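Local structure of deoxycytidylate deaminase (Cyanophage S-TIM5, 4P9C) at residues 24-29 with 56-61; 46-51 with 66-71. The protein probably deaminates deoxycytidylate (dCMP) to deoxyuridylate (dUMP) in a zinc-dependent active site, with a separate nucleotide-binding site likely to be regulatory. One frame throughout, in Å; residues are numbered along the deposited sequence. Where two conformers were deposited one is given.

Contact 1: 24-29 with 56-61; sequences NCKRMK and CCELED. With DU (2'-deoxyuridine-5'-monophosphate), chain O.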
ATOM      1  N   ASN A  24     -32.167  -1.113  -0.026  1.00 31.74           N
ATOM      2  CA  ASN A  24     -33.489  -1.313   0.586  1.00 33.52           C
ATOM      3  C   ASN A  24     -34.458  -0.188   0.214  1.00 33.43           C
ATOM      4  O   ASN A  24     -35.615  -0.161   0.654  1.00 34.19           O
ATOM      5  CB  ASN A  24     -33.362  -1.412   2.109  1.00 33.33           C
ATOM      6  CG  ASN A  24     -34.669  -1.803   2.784  1.00 37.46           C
ATOM      7  OD1 ASN A  24     -35.205  -2.883   2.542  1.00 41.81           O
ATOM      8  ND2 ASN A  24     -35.183  -0.922   3.637  1.00 38.76           N
ATOM      9  N   CYS A  25     -33.956   0.709  -0.632  1.00 33.81           N
ATOM     10  CA  CYS A  25     -34.687   1.911  -1.037  0.50 33.66           C
ATOM     11  C   CYS A  25     -35.954   1.608  -1.831  1.00 33.70           C
ATOM     12  O   CYS A  25     -35.974   0.721  -2.692  1.00 33.98           O
ATOM     13  CB  CYS A  25     -33.784   2.856  -1.843  0.50 33.60           C
ATOM     14  SG  CYS A  25     -32.754   3.991  -0.840  0.50 33.51           S
ATOM     15  N   LYS A  26     -37.016   2.358  -1.532  1.00 33.89           N
ATOM     16  CA  LYS A  26     -38.292   2.180  -2.234  1.00 34.97           C
ATOM     17  C   LYS A  26     -38.498   3.171  -3.394  1.00 34.46           C
ATOM     18  O   LYS A  26     -39.130   2.828  -4.396  1.00 34.09           O
ATOM     19  CB  LYS A  26     -39.481   2.239  -1.260  1.00 35.63           C
ATOM     20  CG  LYS A  26     -39.418   1.238  -0.097  1.00 39.45           C
ATOM     21  CD  LYS A  26     -39.648  -0.206  -0.538  1.00 48.62           C
ATOM     22  CE  LYS A  26     -39.518  -1.154   0.687  1.00 51.35           C
ATOM     23  NZ  LYS A  26     -39.736  -2.599   0.196  1.00 55.89           N
ATOM     24  N   ARG A  27     -37.966   4.389  -3.252  1.00 33.81           N
ATOM     25  CA  ARG A  27     -38.106   5.442  -4.275  1.00 33.93           C
ATOM     26  C   ARG A  27     -37.315   5.136  -5.548  1.00 33.66           C
ATOM     27  O   ARG A  27     -37.838   5.254  -6.662  1.00 33.37           O
ATOM     28  CB  ARG A  27     -37.685   6.819  -3.728  1.00 33.17           C
ATOM     29  CG  ARG A  27     -38.562   7.373  -2.606  1.00 32.40           C
ATOM     30  CD  ARG A  27     -38.332   8.872  -2.375  1.00 33.67           C
ATOM     31  NE  ARG A  27     -39.162   9.707  -3.247  1.00 36.36           N
ATOM     32  CZ  ARG A  27     -38.702  10.507  -4.209  1.00 35.51           C
ATOM     33  NH1 ARG A  27     -37.399  10.600  -4.440  1.00 39.69           N
ATOM     34  NH2 ARG A  27     -39.546  11.216  -4.946  1.00 40.90           N
ATOM     35  N   MET A  28     -36.054   4.747  -5.366  1.00 32.94           N
ATOM     36  CA  MET A  28     -35.142   4.450  -6.470  1.00 32.57           C
ATOM     37  C   MET A  28     -33.933   3.664  -5.964  1.00 31.42           C
ATOM     38  O   MET A  28     -33.320   4.032  -4.963  1.00 30.43           O
ATOM     39  CB  MET A  28     -34.674   5.750  -7.141  1.00 32.99           C
ATOM     40  CG  MET A  28     -34.082   5.559  -8.531  1.00 37.38           C
ATOM     41  SD  MET A  28     -33.894   7.112  -9.433  1.00 47.81           S
ATOM     42  CE  MET A  28     -35.575   7.410  -9.977  1.00 46.84           C
ATOM     43  N   LYS A  29     -33.598   2.589  -6.671  1.00 30.34           N
ATOM     44  CA  LYS A  29     -32.426   1.783  -6.339  1.00 28.52           C
ATOM     45  C   LYS A  29     -31.241   2.174  -7.217  1.00 28.64           C
ATOM     46  O   LYS A  29     -31.298   2.058  -8.446  1.00 28.99           O
ATOM     47  CB  LYS A  29     -32.739   0.296  -6.479  1.00 28.16           C
ATOM     48  CG  LYS A  29     -33.643  -0.254  -5.388  1.00 27.33           C
ATOM     49  CD  LYS A  29     -33.903  -1.738  -5.603  1.00 30.47           C
ATOM     50  CE  LYS A  29     -34.694  -2.338  -4.441  1.00 28.89           C
ATOM     51  NZ  LYS A  29     -36.123  -1.893  -4.445  1.00 40.88           N
ATOM     52  N   CYS A  56     -34.940   1.592   6.286  1.00 39.90           N
ATOM     53  CA  CYS A  56     -35.795   2.359   5.374  1.00 39.82           C
ATOM     54  C   CYS A  56     -35.142   3.685   4.966  1.00 38.42           C
ATOM     55  O   CYS A  56     -34.693   4.439   5.832  1.00 37.91           O
ATOM     56  CB  CYS A  56     -37.158   2.608   6.026  1.00 40.06           C
ATOM     57  SG  CYS A  56     -38.409   3.308   4.923  1.00 42.32           S
ATOM     58  N   CYS A  57     -35.075   3.963   3.656  1.00 38.01           N
ATOM     59  CA  CYS A  57     -34.470   5.223   3.177  1.00 37.13           C
ATOM     60  C   CYS A  57     -35.407   6.426   3.202  1.00 37.68           C
ATOM     61  O   CYS A  57     -34.940   7.563   3.121  1.00 38.18           O
ATOM     62  CB  CYS A  57     -33.918   5.153   1.745  1.00 36.40           C
ATOM     63  SG  CYS A  57     -33.364   3.592   1.057  1.00 36.73           S
ATOM     64  N   GLU A  58     -36.715   6.202   3.269  1.00 38.17           N
ATOM     65  CA  GLU A  58     -37.653   7.331   3.250  1.00 39.45           C
ATOM     66  C   GLU A  58     -38.358   7.582   4.580  1.00 38.65           C
ATOM     67  O   GLU A  58     -38.603   6.655   5.360  1.00 39.23           O
ATOM     68  CB  GLU A  58     -38.665   7.237   2.093  1.00 39.46           C
ATOM     69  CG  GLU A  58     -39.180   5.840   1.773  1.00 41.91           C
ATOM     70  CD  GLU A  58     -38.190   5.017   0.966  1.00 45.63           C
ATOM     71  OE1 GLU A  58     -37.592   5.549   0.004  1.00 45.47           O
ATOM     72  OE2 GLU A  58     -38.007   3.829   1.301  1.00 47.37           O
ATOM     73  N   LEU A  59     -38.663   8.854   4.828  1.00 38.67           N
ATOM     74  CA  LEU A  59     -39.450   9.273   5.989  1.00 39.82           C
ATOM     75  C   LEU A  59     -40.913   8.858   5.843  1.00 39.74           C
ATOM     76  O   LEU A  59     -41.309   8.318   4.808  1.00 39.12           O
ATOM     77  CB  LEU A  59     -39.350  10.793   6.168  1.00 39.80           C
ATOM     78  CG  LEU A  59     -38.426  11.306   7.281  1.00 43.05           C
ATOM     79  CD1 LEU A  59     -36.967  10.962   7.031  1.00 36.06           C
ATOM     80  CD2 LEU A  59     -38.589  12.808   7.450  1.00 49.30           C
ATOM     81  N   GLU A  60     -41.721   9.099   6.882  1.00 41.13           N
ATOM     82  CA  GLU A  60     -43.141   8.754   6.809  1.00 41.62           C
ATOM     83  C   GLU A  60     -43.910   9.712   5.884  1.00 40.64           C
ATOM     84  O   GLU A  60     -44.969   9.351   5.361  1.00 40.81           O
ATOM     85  CB  GLU A  60     -43.777   8.636   8.198  1.00 42.44           C
ATOM     86  CG  GLU A  60     -44.936   7.636   8.247  1.00 49.48           C
ATOM     87  CD  GLU A  60     -45.100   6.958   9.602  1.00 58.19           C
ATOM     88  OE1 GLU A  60     -44.084   6.553  10.206  1.00 62.07           O
ATOM     89  OE2 GLU A  60     -46.255   6.818  10.058  1.00 58.82           O
ATOM     90  N   ASP A  61     -43.377  10.918   5.685  1.00 38.75           N
ATOM     91  CA  ASP A  61     -43.764  11.745   4.537  1.00 37.53           C
ATOM     92  C   ASP A  61     -43.048  11.190   3.303  1.00 37.51           C
ATOM     93  O   ASP A  61     -42.181  10.327   3.433  1.00 39.62           O
ATOM     94  CB  ASP A  61     -43.434  13.231   4.758  1.00 35.94           C
ATOM     95  CG  ASP A  61     -41.965  13.476   5.089  1.00 37.61           C
ATOM     96  OD1 ASP A  61     -41.082  13.111   4.280  1.00 33.26           O
ATOM     97  OD2 ASP A  61     -41.692  14.061   6.160  1.00 34.91           O
TER
HETATM   98  OP3  DU O 203     -35.289  10.750  -3.386  1.00 33.80           O
HETATM   99  P    DU O 203     -34.627  11.111  -4.647  1.00 33.01           P
HETATM  100  OP1  DU O 203     -35.549  11.526  -5.727  1.00 31.78           O
HETATM  101  OP2  DU O 203     -33.414  11.930  -4.532  1.00 33.22           O
HETATM  102  O5'  DU O 203     -34.098   9.723  -5.209  1.00 34.06           O
HETATM  103  C5'  DU O 203     -34.258   8.531  -4.436  1.00 32.65           C
HETATM  104  C4'  DU O 203     -32.904   7.832  -4.288  1.00 32.98           C
HETATM  105  O4'  DU O 203     -31.972   8.395  -5.223  1.00 33.67           O
HETATM  106  C3'  DU O 203     -32.309   8.163  -2.929  1.00 32.55           C
HETATM  107  O3'  DU O 203     -32.532   7.066  -2.029  1.00 32.03           O
HETATM  108  C2'  DU O 203     -30.820   8.302  -3.200  1.00 32.71           C
HETATM  109  C1'  DU O 203     -30.689   8.032  -4.690  1.00 33.32           C
HETATM  110  N1   DU O 203     -29.645   8.888  -5.295  1.00 34.58           N
HETATM  111  C2   DU O 203     -28.360   8.508  -5.241  1.00 34.16           C
HETATM  112  O2   DU O 203     -28.057   7.450  -4.690  1.00 35.08           O
HETATM  113  N3   DU O 203     -27.359   9.307  -5.808  1.00 34.68           N
HETATM  114  C4   DU O 203     -27.701  10.509  -6.437  1.00 34.64           C
HETATM  115  O4   DU O 203     -26.827  11.216  -6.937  1.00 35.64           O
HETATM  116  C5   DU O 203     -29.032  10.901  -6.491  1.00 33.01           C
HETATM  117  C6   DU O 203     -30.004  10.089  -5.920  1.00 34.67           C
HETATM  118  O   HOH W   1     -36.569   1.735   2.363  1.00 34.03           O
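Glu58 OE2 is gripped by two groups: a bridging water donates to it over 2.8 Å, and the backbone N of Lys26 adds a weak bond to OE2 of 3.3 Å. The other carboxylate oxygen, Glu58 OE1, takes a similarly weak bond from Arg27 N at 3.5 Å, so the carboxylate straddles two successive amides of the 24-29 loop. A bend at chi2 (-79°) helps turn the Glu58 carboxylate back onto that backbone. Lys26 and Arg27 meet it through their CG methylenes, not their charged ends. The same water donates to Asn24 O at 2.7 Å and accepts from Cys57 N at 3.0 Å, tying both loops to one point. Alongside this polar seam runs the disulfide, Cys25 SG to Cys57 SG at 2.0 Å; Cys25 has two conformers, so the bond may be incomplete. Arg27, bent at chi3, presents its guanidinium edge-on to the phosphate of the bound deoxyuridine monophosphate; their modelled separation is too short to trust. Thr64 and Tyr119 hydrogen-bond the same nucleotide. In this cytidine deaminase fold, 24-29 borders the phosphate and sugar of the active-site nucleotide, backed by 56-61 through Glu58 and the disulfide.

Contact 2: 46-51 with 66-71; sequences NGTPSG and PFVLHA. With ZN (zinc ion), chain M; DU (2'-deoxyuridine-5'-monophosphate), chain O; DCM (2'-deoxycytidine-5'-monophosphate), chain N.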
ATOM      1  N   ASN A  46     -27.261   3.172  -2.589  1.00 22.65           N
ATOM      2  CA  ASN A  46     -27.953   4.086  -1.681  1.00 22.26           C
ATOM      3  C   ASN A  46     -28.543   3.379  -0.462  1.00 22.34           C
ATOM      4  O   ASN A  46     -29.115   2.293  -0.579  1.00 23.40           O
ATOM      5  CB  ASN A  46     -29.013   4.938  -2.408  1.00 21.97           C
ATOM      6  CG  ASN A  46     -30.023   4.108  -3.202  1.00 20.45           C
ATOM      7  OD1 ASN A  46     -29.730   3.000  -3.657  1.00 25.05           O
ATOM      8  ND2 ASN A  46     -31.215   4.662  -3.386  1.00 16.24           N
ATOM      9  N   GLY A  47     -28.386   4.003   0.701  1.00 22.22           N
ATOM     10  CA  GLY A  47     -28.910   3.455   1.947  1.00 23.38           C
ATOM     11  C   GLY A  47     -28.582   4.309   3.155  1.00 23.80           C
ATOM     12  O   GLY A  47     -27.824   5.279   3.063  1.00 22.20           O
ATOM     13  N   THR A  48     -29.163   3.942   4.292  1.00 25.36           N
ATOM     14  CA  THR A  48     -28.827   4.561   5.567  1.00 27.23           C
ATOM     15  C   THR A  48     -27.414   4.141   5.979  1.00 27.99           C
ATOM     16  O   THR A  48     -26.927   3.102   5.526  1.00 27.81           O
ATOM     17  CB  THR A  48     -29.826   4.165   6.677  1.00 27.29           C
ATOM     18  OG1 THR A  48     -29.868   2.738   6.806  1.00 29.52           O
ATOM     19  CG2 THR A  48     -31.224   4.684   6.365  1.00 28.23           C
ATOM     20  N   PRO A  49     -26.749   4.944   6.834  1.00 29.63           N
ATOM     21  CA  PRO A  49     -25.397   4.639   7.313  1.00 30.61           C
ATOM     22  C   PRO A  49     -25.316   3.334   8.100  1.00 32.14           C
ATOM     23  O   PRO A  49     -26.326   2.870   8.639  1.00 32.40           O
ATOM     24  CB  PRO A  49     -25.078   5.818   8.237  1.00 30.06           C
ATOM     25  CG  PRO A  49     -25.958   6.916   7.768  1.00 31.17           C
ATOM     26  CD  PRO A  49     -27.219   6.242   7.346  1.00 29.34           C
ATOM     27  N   SER A  50     -24.121   2.750   8.160  1.00 34.03           N
ATOM     28  CA  SER A  50     -23.905   1.492   8.868  1.00 36.42           C
ATOM     29  C   SER A  50     -24.246   1.611  10.350  1.00 37.65           C
ATOM     30  O   SER A  50     -23.722   2.479  11.055  1.00 38.05           O
ATOM     31  CB  SER A  50     -22.466   1.008   8.695  1.00 35.98           C
ATOM     32  OG  SER A  50     -22.222   0.604   7.359  1.00 38.56           O
ATOM     33  N   GLY A  51     -25.138   0.736  10.802  1.00 38.99           N
ATOM     34  CA  GLY A  51     -25.559   0.696  12.198  1.00 40.07           C
ATOM     35  C   GLY A  51     -26.634   1.704  12.569  1.00 41.21           C
ATOM     36  O   GLY A  51     -26.838   1.982  13.751  1.00 42.01           O
ATOM     37  N   PRO A  66     -32.791  12.407   5.218  1.00 28.83           N
ATOM     38  CA  PRO A  66     -31.554  13.160   4.971  1.00 29.27           C
ATOM     39  C   PRO A  66     -30.283  12.446   5.452  1.00 29.53           C
ATOM     40  O   PRO A  66     -29.180  12.872   5.107  1.00 30.20           O
ATOM     41  CB  PRO A  66     -31.771  14.469   5.749  1.00 28.33           C
ATOM     42  CG  PRO A  66     -32.820  14.151   6.761  1.00 28.40           C
ATOM     43  CD  PRO A  66     -33.722  13.151   6.088  1.00 29.21           C
ATOM     44  N   PHE A  67     -30.440  11.378   6.235  1.00 28.84           N
ATOM     45  CA  PHE A  67     -29.305  10.582   6.722  1.00 28.88           C
ATOM     46  C   PHE A  67     -28.740   9.623   5.669  1.00 28.96           C
ATOM     47  O   PHE A  67     -27.575   9.231   5.760  1.00 29.40           O
ATOM     48  CB  PHE A  67     -29.688   9.782   7.978  1.00 28.68           C
ATOM     49  CG  PHE A  67     -29.613  10.565   9.270  1.00 33.36           C
ATOM     50  CD1 PHE A  67     -28.457  10.547  10.046  1.00 36.82           C
ATOM     51  CD2 PHE A  67     -30.711  11.293   9.724  1.00 31.41           C
ATOM     52  CE1 PHE A  67     -28.388  11.258  11.249  1.00 38.44           C
ATOM     53  CE2 PHE A  67     -30.654  12.006  10.926  1.00 32.54           C
ATOM     54  CZ  PHE A  67     -29.490  11.987  11.690  1.00 36.79           C
ATOM     55  N   VAL A  68     -29.558   9.240   4.688  1.00 28.70           N
ATOM     56  CA  VAL A  68     -29.138   8.241   3.695  1.00 29.20           C
ATOM     57  C   VAL A  68     -28.002   8.736   2.807  1.00 29.44           C
ATOM     58  O   VAL A  68     -27.919   9.922   2.474  1.00 30.73           O
ATOM     59  CB  VAL A  68     -30.301   7.718   2.808  1.00 28.90           C
ATOM     60  CG1 VAL A  68     -31.497   7.328   3.658  1.00 28.77           C
ATOM     61  CG2 VAL A  68     -30.690   8.743   1.749  1.00 31.51           C
ATOM     62  N   LEU A  69     -27.129   7.811   2.437  1.00 28.55           N
ATOM     63  CA  LEU A  69     -25.989   8.124   1.601  1.00 27.57           C
ATOM     64  C   LEU A  69     -26.306   7.743   0.164  1.00 27.78           C
ATOM     65  O   LEU A  69     -26.877   6.681  -0.095  1.00 27.38           O
ATOM     66  CB  LEU A  69     -24.753   7.378   2.108  1.00 26.89           C
ATOM     67  CG  LEU A  69     -24.171   7.904   3.428  1.00 26.71           C
ATOM     68  CD1 LEU A  69     -23.906   6.767   4.411  1.00 29.69           C
ATOM     69  CD2 LEU A  69     -22.912   8.729   3.178  1.00 27.46           C
ATOM     70  N   HIS A  70     -25.956   8.629  -0.763  1.00 27.53           N
ATOM     71  CA  HIS A  70     -26.082   8.348  -2.187  1.00 27.57           C
ATOM     72  C   HIS A  70     -25.069   7.272  -2.579  1.00 26.76           C
ATOM     73  O   HIS A  70     -24.050   7.096  -1.904  1.00 26.38           O
ATOM     74  CB  HIS A  70     -25.865   9.627  -2.997  1.00 27.83           C
ATOM     75  CG  HIS A  70     -27.008  10.596  -2.932  1.00 30.92           C
ATOM     76  ND1 HIS A  70     -27.279  11.493  -3.945  1.00 29.99           N
ATOM     77  CD2 HIS A  70     -27.950  10.809  -1.982  1.00 32.07           C
ATOM     78  CE1 HIS A  70     -28.334  12.217  -3.621  1.00 28.34           C
ATOM     79  NE2 HIS A  70     -28.762  11.820  -2.435  1.00 31.64           N
ATOM     80  N   ALA A  71     -25.357   6.550  -3.659  1.00 25.89           N
ATOM     81  CA  ALA A  71     -24.460   5.498  -4.133  1.00 26.08           C
ATOM     82  C   ALA A  71     -23.065   6.049  -4.415  1.00 26.31           C
ATOM     83  O   ALA A  71     -22.063   5.384  -4.136  1.00 25.37           O
ATOM     84  CB  ALA A  71     -25.032   4.826  -5.374  1.00 26.08           C
TER
HETATM   85 ZN    ZN M 201     -25.665  12.048  -5.201  1.00 34.39          ZN
HETATM   86  OP3  DU O 203     -35.289  10.750  -3.386  1.00 33.80           O
HETATM   87  P    DU O 203     -34.627  11.111  -4.647  1.00 33.01           P
HETATM   88  OP1  DU O 203     -35.549  11.526  -5.727  1.00 31.78           O
HETATM   89  OP2  DU O 203     -33.414  11.930  -4.532  1.00 33.22           O
HETATM   90  O5'  DU O 203     -34.098   9.723  -5.209  1.00 34.06           O
HETATM   91  C5'  DU O 203     -34.258   8.531  -4.436  1.00 32.65           C
HETATM   92  C4'  DU O 203     -32.904   7.832  -4.288  1.00 32.98           C
HETATM   93  O4'  DU O 203     -31.972   8.395  -5.223  1.00 33.67           O
HETATM   94  C3'  DU O 203     -32.309   8.163  -2.929  1.00 32.55           C
HETATM   95  O3'  DU O 203     -32.532   7.066  -2.029  1.00 32.03           O
HETATM   96  C2'  DU O 203     -30.820   8.302  -3.200  1.00 32.71           C
HETATM   97  C1'  DU O 203     -30.689   8.032  -4.690  1.00 33.32           C
HETATM   98  N1   DU O 203     -29.645   8.888  -5.295  1.00 34.58           N
HETATM   99  C2   DU O 203     -28.360   8.508  -5.241  1.00 34.16           C
HETATM  100  O2   DU O 203     -28.057   7.450  -4.690  1.00 35.08           O
HETATM  101  N3   DU O 203     -27.359   9.307  -5.808  1.00 34.68           N
HETATM  102  C4   DU O 203     -27.701  10.509  -6.437  1.00 34.64           C
HETATM  103  O4   DU O 203     -26.827  11.216  -6.937  1.00 35.64           O
HETATM  104  C5   DU O 203     -29.032  10.901  -6.491  1.00 33.01           C
HETATM  105  C6   DU O 203     -30.004  10.089  -5.920  1.00 34.67           C
HETATM  106  N1  DCM N 202     -22.459   0.033   1.705  1.00 29.06           N
HETATM  107  C2  DCM N 202     -21.995   0.061   0.437  1.00 28.91           C
HETATM  108  N3  DCM N 202     -21.199  -0.993  -0.043  1.00 27.24           N
HETATM  109  C4  DCM N 202     -20.882  -2.073   0.799  1.00 26.89           C
HETATM  110  C5  DCM N 202     -21.359  -2.102   2.103  1.00 27.20           C
HETATM  111  C6  DCM N 202     -22.146  -1.048   2.556  1.00 28.86           C
HETATM  112  O2  DCM N 202     -22.256   0.997  -0.319  1.00 27.82           O
HETATM  113  N4  DCM N 202     -20.132  -3.074   0.345  1.00 30.01           N
HETATM  114  C1' DCM N 202     -23.293   1.152   2.228  1.00 30.72           C
HETATM  115  C2' DCM N 202     -24.737   1.063   1.768  1.00 33.27           C
HETATM  116  C3' DCM N 202     -25.517   1.560   2.957  1.00 35.01           C
HETATM  117  C4' DCM N 202     -24.674   1.133   4.149  1.00 35.06           C
HETATM  118  O4' DCM N 202     -23.301   1.104   3.687  1.00 30.98           O
HETATM  119  O3' DCM N 202     -25.600   2.999   2.919  1.00 33.92           O
HETATM  120  C5' DCM N 202     -25.130  -0.242   4.663  1.00 40.80           C
HETATM  121  O5' DCM N 202     -24.373  -0.558   5.837  1.00 46.87           O
HETATM  122  P   DCM N 202     -24.170  -2.090   6.257  1.00 49.33           P
HETATM  123  O1P DCM N 202     -23.531  -2.913   5.201  1.00 51.50           O
HETATM  124  O2P DCM N 202     -23.315  -2.084   7.632  1.00 50.26           O
HETATM  125  O3P DCM N 202     -25.637  -2.655   6.677  1.00 46.26           O
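Gly47 and Leu69 pair through their backbones as a single antiparallel, hydrogen-bonded bridge. Leu69 N donates to Gly47 O at 2.7 Å, and Gly47 N returns a longer bond to Leu69 O at 3.2 Å. CA-H...O contacts from Asn46 to Leu69 O and from Val68 to Gly47 O reinforce the pairing.

Apolar contacts extend it. Thr48 CG2 meets Val68 CG1 at 3.8 Å; Thr48 OG1 is directed instead to Thr54 O. The Pro49 ring lies obliquely across Leu69, its CG 3.9 Å from Leu69 CD1. Separately, Pro49 CD makes van der Waals contact with the carbonyl oxygen of Phe67. Gln107 of the second subunit packs on both Pro49 and Leu69.

Polar bonds then reach two nucleotides. Asn46 ND2 donates to O3' of deoxyuridine monophosphate at 3.1 Å; the amide also bonds Met28 O through ND2 and Val30 N through OD1, which fixes its rotation. Ala71 N, in the first turn of helix 71-81, holds the uracil O2 at 3.0 Å. The 3'-hydroxyl of deoxycytidine monophosphate donates to Thr48 O at 2.9 Å, and Ser50 OG lies beside its phosphate.

Metal coordination comes from His70 ND1, 2.1 Å from the zinc, which Cys98, Cys101 and the uracil O4 also bind. The uracil lies over one face of the imidazole, modelled too close for its detail to be trusted, and His70 occupies the N-cap of the helix.

The bridge thus sets the zinc site beside a second, probably allosteric, nucleotide site at a subunit interface, consistent with coupling between them.

Contact 1 is partly buried and lies towards the periphery, whereas contact 2 is a buried junction closer to the chain centre and reaches a second subunit. Their segments alternate along the sequence: 46-51 and 56-61 belong to the same long connection that ends with 66-71 at the start of helix 71-81, while 24-29 precedes strand 31-35. Covalent, water-mediated and carboxylate-to-amide links dominate contact 1; contact 2 is held by backbone pairing and apolar packing, with zinc bound on the 66-71 side only. Between them, Val68 CG1 packs against Cys57 O and Thr48 CG2 against Cys56 O. Both border deoxyuridine monophosphate, contact 1 at its phosphate and sugar, contact 2 at its sugar and base.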